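Local coordinates for protein GTPase HflX (Sulfolobus solfataricus P2, PDB 2QTF) that binds and hydrolyses GTP and associates with the 50S ribosomal subunit, perhaps acting in protein synthesis or ribosome biogenesis, at residues A[295-300]-A[325-330]; A[180-185]-A[260-265]. One frame throughout, in Å; residues are numbered along the deposited sequence.

Contact 1: A[295-300]-A[325-330]; sequences ILVTLN and SPIFDV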
loop_
_atom_site.group_PDB
_atom_site.type_symbol
_atom_site.label_atom_id
_atom_site.label_comp_id
_atom_site.label_asym_id
_atom_site.label_seq_id
_atom_site.Cartn_x
_atom_site.Cartn_y
_atom_site.Cartn_z
ATOM N N ILE A 295 -15.832 12.641 2.571
ATOM C CA ILE A 295 -15.081 11.489 3.116
ATOM C C ILE A 295 -15.931 10.705 4.097
ATOM O O ILE A 295 -16.466 11.300 5.066
ATOM C CB ILE A 295 -13.745 11.974 3.803
ATOM C CG1 ILE A 295 -12.799 12.573 2.690
ATOM C CG2 ILE A 295 -13.047 10.736 4.486
ATOM C CD1 ILE A 295 -11.372 12.947 3.299
ATOM N N LEU A 296 -16.134 9.406 3.845
ATOM C CA LEU A 296 -16.832 8.544 4.763
ATOM C C LEU A 296 -15.753 7.853 5.576
ATOM O O LEU A 296 -14.937 7.111 5.013
ATOM C CB LEU A 296 -17.578 7.463 3.950
ATOM C CG LEU A 296 -18.268 6.318 4.737
ATOM C CD1 LEU A 296 -19.250 6.830 5.829
ATOM C CD2 LEU A 296 -19.065 5.296 3.742
ATOM N N VAL A 297 -15.744 7.997 6.886
ATOM C CA VAL A 297 -14.688 7.414 7.689
ATOM C C VAL A 297 -15.240 6.114 8.209
ATOM O O VAL A 297 -16.371 6.070 8.769
ATOM C CB VAL A 297 -14.234 8.346 8.935
ATOM C CG1 VAL A 297 -13.148 7.624 9.724
ATOM C CG2 VAL A 297 -13.833 9.763 8.458
ATOM N N THR A 298 -14.483 5.019 8.026
ATOM C CA THR A 298 -14.957 3.787 8.585
ATOM C C THR A 298 -13.973 3.319 9.664
ATOM O O THR A 298 -12.842 2.958 9.365
ATOM C CB THR A 298 -15.155 2.653 7.532
ATOM O OG1 THR A 298 -13.899 2.333 6.939
ATOM C CG2 THR A 298 -16.136 3.048 6.430
ATOM N N LEU A 299 -14.455 3.293 10.886
ATOM C CA LEU A 299 -13.731 2.734 11.998
ATOM C C LEU A 299 -13.863 1.215 11.996
ATOM O O LEU A 299 -14.915 0.662 12.302
ATOM C CB LEU A 299 -14.293 3.391 13.307
ATOM C CG LEU A 299 -13.607 3.127 14.606
ATOM C CD1 LEU A 299 -12.025 3.501 14.376
ATOM C CD2 LEU A 299 -14.301 4.010 15.682
ATOM N N ASN A 300 -12.789 0.552 11.564
ATOM C CA ASN A 300 -12.792 -0.843 11.224
ATOM C C ASN A 300 -12.191 -1.721 12.342
ATOM O O ASN A 300 -11.638 -1.162 13.308
ATOM C CB ASN A 300 -11.967 -1.029 9.928
ATOM C CG ASN A 300 -12.157 -2.412 9.294
ATOM O OD1 ASN A 300 -13.224 -3.038 9.349
ATOM N ND2 ASN A 300 -11.097 -2.925 8.717
ATOM N N SER A 325 -13.455 19.134 6.227
ATOM C CA SER A 325 -14.788 19.253 5.747
ATOM C C SER A 325 -14.789 19.042 4.251
ATOM O O SER A 325 -13.950 19.597 3.579
ATOM C CB SER A 325 -15.280 20.700 6.062
ATOM O OG SER A 325 -16.656 20.767 5.848
ATOM N N PRO A 326 -15.807 18.312 3.682
ATOM C CA PRO A 326 -16.956 17.687 4.325
ATOM C C PRO A 326 -16.703 16.200 4.693
ATOM O O PRO A 326 -16.341 15.379 3.842
ATOM C CB PRO A 326 -18.024 17.783 3.256
ATOM C CG PRO A 326 -17.312 17.631 1.976
ATOM C CD PRO A 326 -15.888 18.207 2.228
ATOM N N ILE A 327 -16.942 15.901 5.932
ATOM C CA ILE A 327 -17.034 14.541 6.403
ATOM C C ILE A 327 -18.507 14.098 6.068
ATOM O O ILE A 327 -19.493 14.686 6.578
ATOM C CB ILE A 327 -16.759 14.479 7.902
ATOM C CG1 ILE A 327 -15.290 14.789 8.201
ATOM C CG2 ILE A 327 -16.955 13.058 8.508
ATOM C CD1 ILE A 327 -14.168 13.748 7.686
ATOM N N PHE A 328 -18.630 13.060 5.272
ATOM C CA PHE A 328 -19.965 12.451 4.969
ATOM C C PHE A 328 -20.556 11.768 6.177
ATOM O O PHE A 328 -21.687 12.006 6.579
ATOM C CB PHE A 328 -19.839 11.510 3.792
ATOM C CG PHE A 328 -21.145 10.985 3.353
ATOM C CD1 PHE A 328 -22.019 11.814 2.630
ATOM C CD2 PHE A 328 -21.550 9.676 3.705
ATOM C CE1 PHE A 328 -23.277 11.347 2.262
ATOM C CE2 PHE A 328 -22.831 9.185 3.325
ATOM C CZ PHE A 328 -23.685 10.040 2.636
ATOM N N ASP A 329 -19.791 10.880 6.794
ATOM C CA ASP A 329 -20.224 10.249 8.001
ATOM C C ASP A 329 -19.087 9.474 8.573
ATOM O O ASP A 329 -18.047 9.354 7.924
ATOM C CB ASP A 329 -21.351 9.236 7.676
ATOM C CG ASP A 329 -22.339 9.088 8.863
ATOM O OD1 ASP A 329 -21.940 9.460 9.997
ATOM O OD2 ASP A 329 -23.481 8.648 8.638
ATOM N N VAL A 330 -19.281 8.967 9.781
ATOM C CA VAL A 330 -18.316 8.150 10.515
ATOM C C VAL A 330 -19.066 6.921 11.015
ATOM O O VAL A 330 -20.029 7.102 11.805
ATOM C CB VAL A 330 -17.668 8.959 11.731
ATOM C CG1 VAL A 330 -16.633 8.118 12.392
ATOM C CG2 VAL A 330 -16.912 10.216 11.241
#

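Contact 2: A[180-185]-A[260-265]; sequences PSIGIV and ALILVI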
loop_
_atom_site.group_PDB
_atom_site.type_symbol
_atom_site.label_atom_id
_atom_site.label_comp_id
_atom_site.label_asym_id
_atom_site.label_seq_id
_atom_site.Cartn_x
_atom_site.Cartn_y
_atom_site.Cartn_z
ATOM N N PRO A 180 -20.147 7.476 -10.233
ATOM C CA PRO A 180 -19.245 7.986 -9.183
ATOM C C PRO A 180 -18.091 7.035 -8.784
ATOM O O PRO A 180 -18.279 5.831 -8.783
ATOM C CB PRO A 180 -20.194 8.240 -8.029
ATOM C CG PRO A 180 -21.282 7.266 -8.201
ATOM C CD PRO A 180 -21.496 7.201 -9.694
ATOM N N SER A 181 -16.887 7.563 -8.519
ATOM C CA SER A 181 -15.783 6.745 -8.087
ATOM C C SER A 181 -15.464 7.026 -6.618
ATOM O O SER A 181 -15.439 8.156 -6.180
ATOM C CB SER A 181 -14.542 6.921 -8.976
ATOM O OG SER A 181 -14.247 8.273 -8.836
ATOM N N ILE A 182 -15.311 5.954 -5.837
ATOM C CA ILE A 182 -15.096 6.108 -4.415
ATOM C C ILE A 182 -13.770 5.411 -4.135
ATOM O O ILE A 182 -13.642 4.225 -4.348
ATOM C CB ILE A 182 -16.236 5.517 -3.617
ATOM C CG1 ILE A 182 -17.535 6.300 -3.992
ATOM C CG2 ILE A 182 -15.994 5.685 -2.086
ATOM C CD1 ILE A 182 -18.741 5.971 -3.073
ATOM N N GLY A 183 -12.787 6.198 -3.723
ATOM C CA GLY A 183 -11.455 5.666 -3.426
ATOM C C GLY A 183 -11.336 5.269 -1.938
ATOM O O GLY A 183 -11.800 5.964 -1.047
ATOM N N ILE A 184 -10.709 4.126 -1.674
ATOM C CA ILE A 184 -10.479 3.673 -0.312
ATOM C C ILE A 184 -9.042 4.018 0.034
ATOM O O ILE A 184 -8.072 3.501 -0.643
ATOM C CB ILE A 184 -10.653 2.128 -0.264
ATOM C CG1 ILE A 184 -12.176 1.821 -0.542
ATOM C CG2 ILE A 184 -10.317 1.510 1.209
ATOM C CD1 ILE A 184 -12.501 0.352 -0.857
ATOM N N VAL A 185 -8.882 4.795 1.115
ATOM C CA VAL A 185 -7.569 5.203 1.617
ATOM C C VAL A 185 -7.423 4.870 3.092
ATOM O O VAL A 185 -8.400 4.495 3.783
ATOM C CB VAL A 185 -7.342 6.724 1.428
ATOM C CG1 VAL A 185 -7.372 7.011 -0.075
ATOM C CG2 VAL A 185 -8.497 7.528 2.173
ATOM N N ALA A 260 -15.259 10.761 -4.223
ATOM C CA ALA A 260 -15.279 10.738 -2.731
ATOM C C ALA A 260 -14.297 9.691 -2.217
ATOM O O ALA A 260 -13.817 8.920 -3.021
ATOM C CB ALA A 260 -16.745 10.344 -2.204
ATOM N N LEU A 261 -14.084 9.623 -0.899
ATOM C CA LEU A 261 -13.131 8.627 -0.353
ATOM C C LEU A 261 -13.756 7.992 0.849
ATOM O O LEU A 261 -14.584 8.630 1.606
ATOM C CB LEU A 261 -11.850 9.349 0.157
ATOM C CG LEU A 261 -11.001 10.113 -0.855
ATOM C CD1 LEU A 261 -9.838 10.897 -0.136
ATOM C CD2 LEU A 261 -10.536 9.268 -2.025
ATOM N N ILE A 262 -13.327 6.777 1.076
ATOM C CA ILE A 262 -13.604 6.093 2.335
ATOM C C ILE A 262 -12.265 6.019 3.028
ATOM O O ILE A 262 -11.360 5.419 2.478
ATOM C CB ILE A 262 -14.118 4.645 2.099
ATOM C CG1 ILE A 262 -15.524 4.708 1.364
ATOM C CG2 ILE A 262 -14.047 3.776 3.424
ATOM C CD1 ILE A 262 -16.068 3.280 0.815
ATOM N N LEU A 263 -12.183 6.585 4.257
ATOM C CA LEU A 263 -10.988 6.521 5.082
ATOM C C LEU A 263 -11.136 5.496 6.140
ATOM O O LEU A 263 -12.041 5.534 6.996
ATOM C CB LEU A 263 -10.685 7.864 5.774
ATOM C CG LEU A 263 -9.522 7.898 6.765
ATOM C CD1 LEU A 263 -8.155 7.739 6.044
ATOM C CD2 LEU A 263 -9.543 9.352 7.475
ATOM N N VAL A 264 -10.240 4.552 6.074
ATOM C CA VAL A 264 -10.320 3.369 6.923
ATOM C C VAL A 264 -9.377 3.553 8.104
ATOM O O VAL A 264 -8.197 3.937 7.910
ATOM C CB VAL A 264 -9.992 2.028 6.172
ATOM C CG1 VAL A 264 -10.317 0.816 7.002
ATOM C CG2 VAL A 264 -10.734 1.872 4.796
ATOM N N ILE A 265 -9.869 3.294 9.305
ATOM C CA ILE A 265 -9.090 3.572 10.593
ATOM C C ILE A 265 -9.167 2.353 11.449
ATOM O O ILE A 265 -10.290 1.815 11.670
ATOM C CB ILE A 265 -9.659 4.789 11.392
ATOM C CG1 ILE A 265 -9.723 6.012 10.464
ATOM C CG2 ILE A 265 -8.728 5.101 12.616
ATOM C CD1 ILE A 265 -8.220 6.612 10.070
#

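Contact 1: A[295-300]-A[325-330]
Two torsions of Ile327 bend its chain back toward Val297: CG1 lies beside its own backbone N, and a folded chi2 of -66° then brings CD1 within 4.1 Å of Val297 CG2. Leu296 has CG anti to the backbone N (chi1 173°), which brings CD1 toward the neighbouring strand, 3.7 Å from Asp329 CB. Leu296 CD1 also lies near the plane of the Phe328 ring, at its edge, 4.2 Å from Phe328 CD2, so the contact is edge-on and not a packing against the ring face. Val297 and Val330 lie side by side and point the same way, Val297 CB being 4.0 Å from Val330 CG2. With Ile295 and Ile327 they form an apolar face, and helix 309-323 covers Ile327 and Val330.

The backbone shows why the pairing is irregular. Ile295 N bonds to Pro326 O at 3.1 Å, and Phe328 N reaches Ile295 O at 2.8 Å from well above the carbonyl plane. Val297 N meets Asp329 O at 2.9 Å and is nearly straight (169° at the hydrogen). Between the parallel pairs Ile295-Ile327 and Val297-Val330, one residue of 295-300 faces two of 327-330. With Phe328 in a helical backbone conformation, this is a beta bulge. Asp329 turns its carboxylate back, OD1 accepting Val330 N at 2.7 Å on the anti side and out of the carboxylate plane, while OD2 forms a salt bridge with Lys347. Phe328 packs on helix 341-355, which also meets Thr298 through Leu344, on the face opposite the one helix 309-323 covers. Strand 295-300, helix 309-323 and strand 327-332 make a beta-alpha-beta crossover at the edge of the G-domain sheet; Asn300, at the end of the first strand, belongs to the inferred GTP site.

Contact 2: A[180-185]-A[260-265]
Ala260 starts the pairing with Ser181 and Gly183: its N bonds to Ser181 O at 3.3 Å, and its O accepts Gly183 N at 3.0 Å. Leu261 comes next, on the other face, where its CD2 lies 4.0 Å from CA of Gly183, which has no side chain to keep the methyl away. Ile262 is gripped at both polar backbone atoms. Its N meets Gly183 O at 2.7 Å and its O takes Val185 N at 2.9 Å, while its CG1 sits 3.6 Å from Ile182 CG2, the two side chains running at a slant. Leu263 crosses Val185 at about a right angle, its CD1 3.9 Å from Val185 CG2; chi1 of -62° puts that CG2 between the backbone N and carbonyl carbon of Val185. Val264 closes the ladder, its N bonded to Val185 O and its CG2 3.6 Å from Ile184 CG2. The register is unbroken over four parallel pairs, and strand 181-185 runs on directly into Gly186 and the P-loop, the inferred GTP site. Helix 192-200 covers Ile184, Ile262 and Val264; helix 271-288 packs on Leu263 from the opposite face, and strands 226-232 and 295-300 flank the pair.

Overall arrangement
Both contacts are parallel strand pairs of one mixed sheet, and they share a seam: strand 260-266 of contact 2 is the direct neighbour of strand 295-300 of contact 1, with probable hydrogen bonds from Thr298 N to Leu263 O (2.7 Å) and Asn300 N to Ile265 O (2.8 Å). Contact 2 is central, every touching residue buried, and its chemistry is a regular ladder of five backbone bonds with aliphatic packing on both faces. Contact 1 ends at the outermost strand, is partly buried, buries less surface (383 against 476 Å²), has three cross-strand bonds, and brings in an aromatic ring and a carboxylate where the pairing bulges.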